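Local structure of sortase family protein (Streptococcus agalactiae serogroup V, 3RBJ) at residues I89-Q94 against V150-Y155; I163-D168 against D188-L193. The protein is a pilus-specific class C sortase, probably a membrane-anchored cysteine transpeptidase that joins pilin subunits, represented here by its catalytic domain. The protein carries 6 engineered substitutions. All coordinates share one frame; numbering follows the deposited sequence.

How the interactions relate
Following the chain from the N terminus, the turn between strands 85-89 and 94-100 comes first, and interaction 1 closes a long loop by setting 89-94 against 150-155, where the chain enters strand 153-158. That strand leads straight into its antiparallel neighbour 161-173, from which 163-168 opens interaction 2 and reaches 188-193 on strand 188-196. The two contacts therefore follow in series, without nesting or crossing, their centres about 10 Å apart. Backbone pairing of Phe154 with Tyr165, and of Asp152 with Val167, joins them directly. Interaction 1 brings together the first hairpin and strand 153-158, the two ends of the strand order; interaction 2 spans the interior between strands 161-173 and 188-196.

Interaction 1 (I89-Q94 against V150-Y155); sequences IPRINQ and VGDRFY
The turn of the first beta hairpin of the sortase barrel, carrying a G1 beta bulge with Asn93 and Gln94 together opposite Ile89, meets the lead-in and start of strand 153-158 through Arg91 and Asp152, Pro90 and Tyr155, and Ile89 and Phe154. Arg91 sends its chain out with CG trans to the backbone N (chi1 164°), then folds at chi2 and chi3 to bring the guanidinium to Asp152. Its NH2 donates to Asp152 OD1 at 2.7 Å in a bent bond, meeting the syn lone pair of an oxygen that lies out of the guanidinium plane. Arg91 NE takes the other carboxylate oxygen, OD2, which also accepts from the Thr149 backbone N; the position of OD2 is less certain. The two planes lie 53° apart, so this two-pronged salt bridge is twisted. Strand 153-158 pairs here with the end of strand 85-89, Tyr155 bonding Ile88 through the backbone, which joins the last strand in the sheet order to the first. Beside that junction Pro90 CD comes to the edge of the Tyr155 ring, 3.9 Å from CE2. On the buried side Ile89 lies alongside Phe154, its CD1 3.4 Å from Phe154 CB, and both side chains also pack on Leu192.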
ATOM      1  N   ILE A  89       9.327   6.264   2.924  1.00 35.61           N
ATOM      2  CA  ILE A  89      10.323   5.166   3.031  1.00 34.34           C
ATOM      3  C   ILE A  89      11.630   5.853   3.282  1.00 38.11           C
ATOM      4  O   ILE A  89      12.345   6.134   2.322  1.00 39.73           O
ATOM      5  CB  ILE A  89      10.539   4.361   1.676  1.00 33.85           C
ATOM      6  CG1 ILE A  89       9.250   4.123   0.875  1.00 30.46           C
ATOM      7  CG2 ILE A  89      11.303   3.040   1.879  1.00 31.53           C
ATOM      8  CD1 ILE A  89       8.327   3.324   1.528  1.00 33.22           C
ATOM      9  N   PRO A  90      11.945   6.178   4.563  1.00 40.20           N
ATOM     10  CA  PRO A  90      13.180   6.954   4.776  1.00 44.40           C
ATOM     11  C   PRO A  90      14.439   6.301   4.213  1.00 45.63           C
ATOM     12  O   PRO A  90      15.279   6.998   3.688  1.00 49.24           O
ATOM     13  CB  PRO A  90      13.271   7.084   6.313  1.00 45.40           C
ATOM     14  CG  PRO A  90      11.849   6.981   6.775  1.00 43.69           C
ATOM     15  CD  PRO A  90      11.190   5.997   5.818  1.00 38.47           C
ATOM     16  N   ARG A  91      14.594   4.984   4.315  1.00 44.54           N
ATOM     17  CA  ARG A  91      15.817   4.328   3.785  1.00 45.69           C
ATOM     18  C   ARG A  91      16.141   4.835   2.364  1.00 46.85           C
ATOM     19  O   ARG A  91      17.299   5.086   2.059  1.00 48.28           O
ATOM     20  CB  ARG A  91      15.681   2.780   3.806  1.00 43.59           C
ATOM     21  CG  ARG A  91      16.694   1.970   2.936  1.00 43.82           C
ATOM     22  CD  ARG A  91      18.125   1.899   3.535  1.00 45.98           C
ATOM     23  NE  ARG A  91      18.202   1.094   4.768  1.00 48.46           N
ATOM     24  CZ  ARG A  91      19.136   1.249   5.732  1.00 54.14           C
ATOM     25  NH1 ARG A  91      20.096   2.148   5.616  1.00 52.23           N
ATOM     26  NH2 ARG A  91      19.132   0.482   6.823  1.00 56.46           N
ATOM     27  N   ILE A  92      15.130   4.966   1.491  1.00 44.92           N
ATOM     28  CA  ILE A  92      15.434   5.466   0.141  1.00 46.68           C
ATOM     29  C   ILE A  92      14.884   6.864  -0.186  1.00 48.65           C
ATOM     30  O   ILE A  92      14.658   7.192  -1.358  1.00 49.73           O
ATOM     31  CB  ILE A  92      15.059   4.460  -0.973  1.00 44.29           C
ATOM     32  CG1 ILE A  92      13.541   4.404  -1.140  1.00 42.21           C
ATOM     33  CG2 ILE A  92      15.690   3.065  -0.702  1.00 42.77           C
ATOM     34  CD1 ILE A  92      13.041   3.437  -2.242  1.00 42.26           C
ATOM     35  N   ASN A  93      14.691   7.691   0.837  1.00 49.40           N
ATOM     36  CA  ASN A  93      14.266   9.079   0.641  1.00 51.57           C
ATOM     37  C   ASN A  93      13.028   9.287  -0.266  1.00 49.24           C
ATOM     38  O   ASN A  93      12.972  10.267  -1.025  1.00 52.22           O
ATOM     39  CB  ASN A  93      15.429   9.939   0.089  1.00 55.73           C
ATOM     40  CG  ASN A  93      16.542  10.202   1.123  1.00 59.30           C
ATOM     41  OD1 ASN A  93      16.394  11.029   2.038  1.00 60.46           O
ATOM     42  ND2 ASN A  93      17.692   9.530   0.942  1.00 61.20           N
ATOM     43  N   GLN A  94      12.057   8.394  -0.210  1.00 44.83           N
ATOM     44  CA  GLN A  94      10.858   8.523  -1.056  1.00 43.47           C
ATOM     45  C   GLN A  94       9.623   8.811  -0.240  1.00 41.79           C
ATOM     46  O   GLN A  94       9.329   8.098   0.722  1.00 39.86           O
ATOM     47  CB  GLN A  94      10.555   7.248  -1.856  1.00 41.11           C
ATOM     48  CG  GLN A  94      11.368   7.003  -3.121  1.00 43.65           C
ATOM     49  CD  GLN A  94      11.406   8.187  -4.087  1.00 50.07           C
ATOM     50  OE1 GLN A  94      10.368   8.759  -4.431  1.00 52.97           O
ATOM     51  NE2 GLN A  94      12.614   8.547  -4.546  1.00 49.19           N
ATOM     52  N   VAL A 150      15.783  -5.787   5.764  1.00 35.55           N
ATOM     53  CA  VAL A 150      14.887  -6.220   6.861  1.00 33.94           C
ATOM     54  C   VAL A 150      15.224  -5.374   8.080  1.00 35.23           C
ATOM     55  O   VAL A 150      16.374  -5.012   8.278  1.00 37.13           O
ATOM     56  CB  VAL A 150      14.918  -7.761   7.152  1.00 34.05           C
ATOM     57  CG1 VAL A 150      14.637  -8.537   5.850  1.00 29.80           C
ATOM     58  CG2 VAL A 150      16.245  -8.198   7.838  1.00 32.11           C
ATOM     59  N   GLY A 151      14.199  -5.006   8.842  1.00 34.46           N
ATOM     60  CA  GLY A 151      14.380  -4.078   9.958  1.00 35.56           C
ATOM     61  C   GLY A 151      14.111  -2.626   9.575  1.00 35.23           C
ATOM     62  O   GLY A 151      13.806  -1.818  10.445  1.00 37.18           O
ATOM     63  N   ASP A 152      14.226  -2.275   8.288  1.00 33.34           N
ATOM     64  CA  ASP A 152      13.897  -0.911   7.866  1.00 33.51           C
ATOM     65  C   ASP A 152      12.409  -0.639   8.009  1.00 31.40           C
ATOM     66  O   ASP A 152      11.604  -1.576   7.953  1.00 30.98           O
ATOM     67  CB  ASP A 152      14.347  -0.604   6.442  1.00 31.94           C
ATOM     68  CG  ASP A 152      15.846  -0.558   6.281  1.00 36.60           C
ATOM     69  OD1 ASP A 152      16.628  -0.320   7.272  1.00 39.97           O
ATOM     70  OD2 ASP A 152      16.254  -0.736   5.116  1.00 35.43           O
ATOM     71  N   ARG A 153      12.035   0.634   8.140  1.00 32.35           N
ATOM     72  CA  ARG A 153      10.636   0.994   8.342  1.00 30.96           C
ATOM     73  C   ARG A 153      10.076   1.814   7.194  1.00 30.50           C
ATOM     74  O   ARG A 153      10.821   2.527   6.489  1.00 31.77           O
ATOM     75  CB  ARG A 153      10.438   1.749   9.655  1.00 33.71           C
ATOM     76  CG  ARG A 153      11.316   1.243  10.784  1.00 35.52           C
ATOM     77  CD  ARG A 153      10.754   1.472  12.127  1.00 37.81           C
ATOM     78  NE  ARG A 153      11.386   0.529  13.033  1.00 43.17           N
ATOM     79  CZ  ARG A 153      11.686   0.763  14.307  1.00 50.62           C
ATOM     80  NH1 ARG A 153      12.294  -0.189  15.012  1.00 53.20           N
ATOM     81  NH2 ARG A 153      11.404   1.943  14.884  1.00 53.06           N
ATOM     82  N   PHE A 154       8.771   1.634   6.970  1.00 28.38           N
ATOM     83  CA  PHE A 154       8.001   2.469   6.083  1.00 27.65           C
ATOM     84  C   PHE A 154       6.637   2.841   6.659  1.00 27.25           C
ATOM     85  O   PHE A 154       6.073   2.134   7.486  1.00 27.69           O
ATOM     86  CB  PHE A 154       7.956   1.919   4.655  1.00 25.28           C
ATOM     87  CG  PHE A 154       7.275   0.553   4.513  1.00 24.79           C
ATOM     88  CD1 PHE A 154       5.926   0.460   4.228  1.00 21.02           C
ATOM     89  CD2 PHE A 154       8.015  -0.635   4.601  1.00 23.50           C
ATOM     90  CE1 PHE A 154       5.321  -0.787   4.045  1.00 19.89           C
ATOM     91  CE2 PHE A 154       7.418  -1.880   4.416  1.00 22.09           C
ATOM     92  CZ  PHE A 154       6.046  -1.950   4.143  1.00 19.13           C
ATOM     93  N   TYR A 155       6.128   3.989   6.248  1.00 28.24           N
ATOM     94  CA  TYR A 155       4.944   4.564   6.847  1.00 28.13           C
ATOM     95  C   TYR A 155       3.936   4.864   5.794  1.00 27.35           C
ATOM     96  O   TYR A 155       4.278   5.086   4.620  1.00 29.42           O
ATOM     97  CB  TYR A 155       5.278   5.848   7.611  1.00 30.12           C
ATOM     98  CG  TYR A 155       6.430   5.629   8.538  1.00 31.68           C
ATOM     99  CD1 TYR A 155       6.225   5.258   9.856  1.00 31.59           C
ATOM    100  CD2 TYR A 155       7.736   5.740   8.077  1.00 35.13           C
ATOM    101  CE1 TYR A 155       7.284   5.026  10.693  1.00 34.36           C
ATOM    102  CE2 TYR A 155       8.822   5.532   8.913  1.00 38.04           C
ATOM    103  CZ  TYR A 155       8.586   5.159  10.219  1.00 37.73           C
ATOM    104  OH  TYR A 155       9.656   4.921  11.028  1.00 39.91           O
TER

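Interaction 2 (I163-D168 against D188-L193)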
ATOM      1  N   ILE A 163       0.393   5.311   9.843  1.00 29.48           N
ATOM      2  CA  ILE A 163       0.775   4.056  10.453  1.00 29.01           C
ATOM      3  C   ILE A 163       2.157   3.570   9.983  1.00 28.71           C
ATOM      4  O   ILE A 163       2.534   3.876   8.858  1.00 28.83           O
ATOM      5  CB  ILE A 163      -0.302   2.996  10.276  1.00 27.02           C
ATOM      6  CG1 ILE A 163      -0.537   2.721   8.785  1.00 25.68           C
ATOM      7  CG2 ILE A 163      -1.571   3.492  10.973  1.00 27.87           C
ATOM      8  CD1 ILE A 163      -1.759   1.947   8.532  1.00 24.12           C
ATOM      9  N   ALA A 164       2.867   2.829  10.856  1.00 27.94           N
ATOM     10  CA  ALA A 164       4.239   2.334  10.644  1.00 28.11           C
ATOM     11  C   ALA A 164       4.332   0.814  10.428  1.00 26.28           C
ATOM     12  O   ALA A 164       3.643   0.041  11.093  1.00 26.59           O
ATOM     13  CB  ALA A 164       5.108   2.720  11.828  1.00 31.09           C
ATOM     14  N   TYR A 165       5.192   0.418   9.485  1.00 25.82           N
ATOM     15  CA  TYR A 165       5.591  -0.968   9.208  1.00 23.75           C
ATOM     16  C   TYR A 165       7.097  -1.197   9.343  1.00 25.26           C
ATOM     17  O   TYR A 165       7.905  -0.307   9.097  1.00 26.52           O
ATOM     18  CB  TYR A 165       5.071  -1.409   7.827  1.00 21.84           C
ATOM     19  CG  TYR A 165       3.567  -1.520   7.812  1.00 19.39           C
ATOM     20  CD1 TYR A 165       2.944  -2.740   8.028  1.00 20.04           C
ATOM     21  CD2 TYR A 165       2.766  -0.397   7.629  1.00 20.79           C
ATOM     22  CE1 TYR A 165       1.555  -2.854   8.057  1.00 19.26           C
ATOM     23  CE2 TYR A 165       1.384  -0.471   7.676  1.00 21.76           C
ATOM     24  CZ  TYR A 165       0.774  -1.720   7.901  1.00 24.41           C
ATOM     25  OH  TYR A 165      -0.615  -1.847   7.880  1.00 27.01           O
ATOM     26  N   GLN A 166       7.488  -2.387   9.769  1.00 25.65           N
ATOM     27  CA  GLN A 166       8.891  -2.745   9.733  1.00 27.31           C
ATOM     28  C   GLN A 166       9.046  -3.950   8.818  1.00 26.65           C
ATOM     29  O   GLN A 166       8.269  -4.922   8.901  1.00 25.92           O
ATOM     30  CB  GLN A 166       9.347  -3.136  11.090  1.00 28.95           C
ATOM     31  CG  GLN A 166      10.828  -3.168  11.276  1.00 33.57           C
ATOM     32  CD  GLN A 166      11.177  -3.480  12.710  1.00 39.64           C
ATOM     33  OE1 GLN A 166      11.557  -4.592  13.023  1.00 43.47           O
ATOM     34  NE2 GLN A 166      11.022  -2.509  13.591  1.00 40.64           N
ATOM     35  N   VAL A 167      10.052  -3.888   7.953  1.00 26.80           N
ATOM     36  CA  VAL A 167      10.317  -4.944   6.970  1.00 24.95           C
ATOM     37  C   VAL A 167      10.742  -6.263   7.692  1.00 26.27           C
ATOM     38  O   VAL A 167      11.760  -6.313   8.400  1.00 29.24           O
ATOM     39  CB  VAL A 167      11.337  -4.417   5.899  1.00 24.63           C
ATOM     40  CG1 VAL A 167      11.767  -5.471   4.953  1.00 25.01           C
ATOM     41  CG2 VAL A 167      10.737  -3.268   5.103  1.00 22.76           C
ATOM     42  N   ASP A 168       9.938  -7.301   7.519  1.00 24.99           N
ATOM     43  CA  ASP A 168      10.180  -8.620   8.093  1.00 25.99           C
ATOM     44  C   ASP A 168      10.487  -9.674   6.963  1.00 25.06           C
ATOM     45  O   ASP A 168      11.041 -10.723   7.272  1.00 26.92           O
ATOM     46  CB  ASP A 168       8.912  -9.083   8.878  1.00 25.69           C
ATOM     47  CG  ASP A 168       7.748  -9.444   7.944  1.00 27.00           C
ATOM     48  OD1 ASP A 168       7.609  -8.786   6.903  1.00 28.43           O
ATOM     49  OD2 ASP A 168       6.956 -10.379   8.227  1.00 32.56           O
ATOM     50  N   ASP A 188      -0.943  -8.222  10.267  1.00 23.91           N
ATOM     51  CA  ASP A 188      -1.196  -6.970   9.579  1.00 22.83           C
ATOM     52  C   ASP A 188       0.044  -6.565   8.766  1.00 22.42           C
ATOM     53  O   ASP A 188       1.115  -6.145   9.326  1.00 20.54           O
ATOM     54  CB  ASP A 188      -1.621  -5.920  10.616  1.00 23.85           C
ATOM     55  CG  ASP A 188      -1.651  -4.491  10.070  1.00 24.29           C
ATOM     56  OD1 ASP A 188      -1.447  -4.280   8.854  1.00 25.05           O
ATOM     57  OD2 ASP A 188      -1.841  -3.571  10.885  1.00 23.29           O
ATOM     58  N   HIS A 189      -0.088  -6.656   7.438  1.00 20.16           N
ATOM     59  CA  HIS A 189       1.109  -6.473   6.608  1.00 19.03           C
ATOM     60  C   HIS A 189       0.881  -5.460   5.490  1.00 19.33           C
ATOM     61  O   HIS A 189      -0.261  -5.202   5.120  1.00 19.08           O
ATOM     62  CB  HIS A 189       1.465  -7.794   5.951  1.00 18.80           C
ATOM     63  CG  HIS A 189       2.137  -8.781   6.837  1.00 18.87           C
ATOM     64  ND1 HIS A 189       3.466  -8.683   7.206  1.00 23.72           N
ATOM     65  CD2 HIS A 189       1.683  -9.932   7.386  1.00 21.84           C
ATOM     66  CE1 HIS A 189       3.793  -9.718   7.958  1.00 20.99           C
ATOM     67  NE2 HIS A 189       2.730 -10.497   8.070  1.00 22.75           N
ATOM     68  N   VAL A 190       1.964  -4.915   4.919  1.00 19.97           N
ATOM     69  CA  VAL A 190       1.862  -4.280   3.563  1.00 20.01           C
ATOM     70  C   VAL A 190       3.098  -4.599   2.768  1.00 20.40           C
ATOM     71  O   VAL A 190       4.208  -4.520   3.305  1.00 21.37           O
ATOM     72  CB  VAL A 190       1.566  -2.756   3.570  1.00 21.92           C
ATOM     73  CG1 VAL A 190       2.650  -1.978   4.213  1.00 20.07           C
ATOM     74  CG2 VAL A 190       1.323  -2.235   2.182  1.00 21.95           C
ATOM     75  N   THR A 191       2.856  -5.106   1.558  1.00 19.41           N
ATOM     76  CA  THR A 191       3.871  -5.472   0.589  1.00 20.43           C
ATOM     77  C   THR A 191       4.109  -4.338  -0.488  1.00 21.56           C
ATOM     78  O   THR A 191       3.175  -3.897  -1.152  1.00 22.14           O
ATOM     79  CB  THR A 191       3.471  -6.802  -0.111  1.00 20.91           C
ATOM     80  OG1 THR A 191       3.440  -7.883   0.871  1.00 19.72           O
ATOM     81  CG2 THR A 191       4.405  -7.129  -1.300  1.00 17.17           C
ATOM     82  N   LEU A 192       5.357  -3.891  -0.624  1.00 21.21           N
ATOM     83  CA  LEU A 192       5.800  -2.999  -1.698  1.00 21.39           C
ATOM     84  C   LEU A 192       6.333  -3.881  -2.866  1.00 22.42           C
ATOM     85  O   LEU A 192       7.187  -4.780  -2.684  1.00 23.11           O
ATOM     86  CB  LEU A 192       6.850  -1.995  -1.199  1.00 20.98           C
ATOM     87  CG  LEU A 192       6.631  -1.233   0.133  1.00 21.77           C
ATOM     88  CD1 LEU A 192       7.794  -0.252   0.512  1.00 21.12           C
ATOM     89  CD2 LEU A 192       5.283  -0.483   0.286  1.00 20.60           C
ATOM     90  N   LEU A 193       5.834  -3.663  -4.064  1.00 22.86           N
ATOM     91  CA  LEU A 193       6.129  -4.613  -5.114  1.00 25.81           C
ATOM     92  C   LEU A 193       6.682  -3.840  -6.306  1.00 28.28           C
ATOM     93  O   LEU A 193       6.281  -2.709  -6.548  1.00 29.47           O
ATOM     94  CB  LEU A 193       4.859  -5.414  -5.485  1.00 24.78           C
ATOM     95  CG  LEU A 193       4.864  -6.413  -6.681  1.00 27.52           C
ATOM     96  CD1 LEU A 193       3.962  -7.629  -6.434  1.00 24.00           C
ATOM     97  CD2 LEU A 193       4.527  -5.819  -7.986  1.00 27.46           C
TER
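With CG opposite its own carbonyl carbon (chi1 -68°), Tyr165 points its ring from strand 161-173 at strand 188-196, while Val190 places CG1 between its backbone N and carbonyl carbon, directly over that ring. Val190 CG1 stands 3.7 Å from the Tyr165 ring centroid and only 9° off the normal, a CH-pi contact over one face. The rim of the same ring runs along Asp188: Tyr165 CE1 is 3.6 Å from the backbone O of Asp188, and Tyr165 OH donates to Asp188 OD1 at 2.7 Å. The carboxylate accepts this bond on its syn side, its plane nearly upright to the ring. Its other oxygen, OD2, is held by Arg211 and the backbone N of Gly123, so both oxygens of the buried acid are engaged. Further along, Asp168 OD2 lies at the edge of the His189 imidazole, 3.2 Å from CE1. Both have stronger partners: Asp168 forms a salt bridge with Arg208, and His189 bonds Glu187 through NE2 and the Gly209 carbonyl through ND1. Segments 163-168 and 188-193 cross at 71°, their axes 8.0 Å apart at closest approach; their strands, separated in the sheet by strand 203-212, meet across the interior of the sortase beta-barrel, chiefly through side chains.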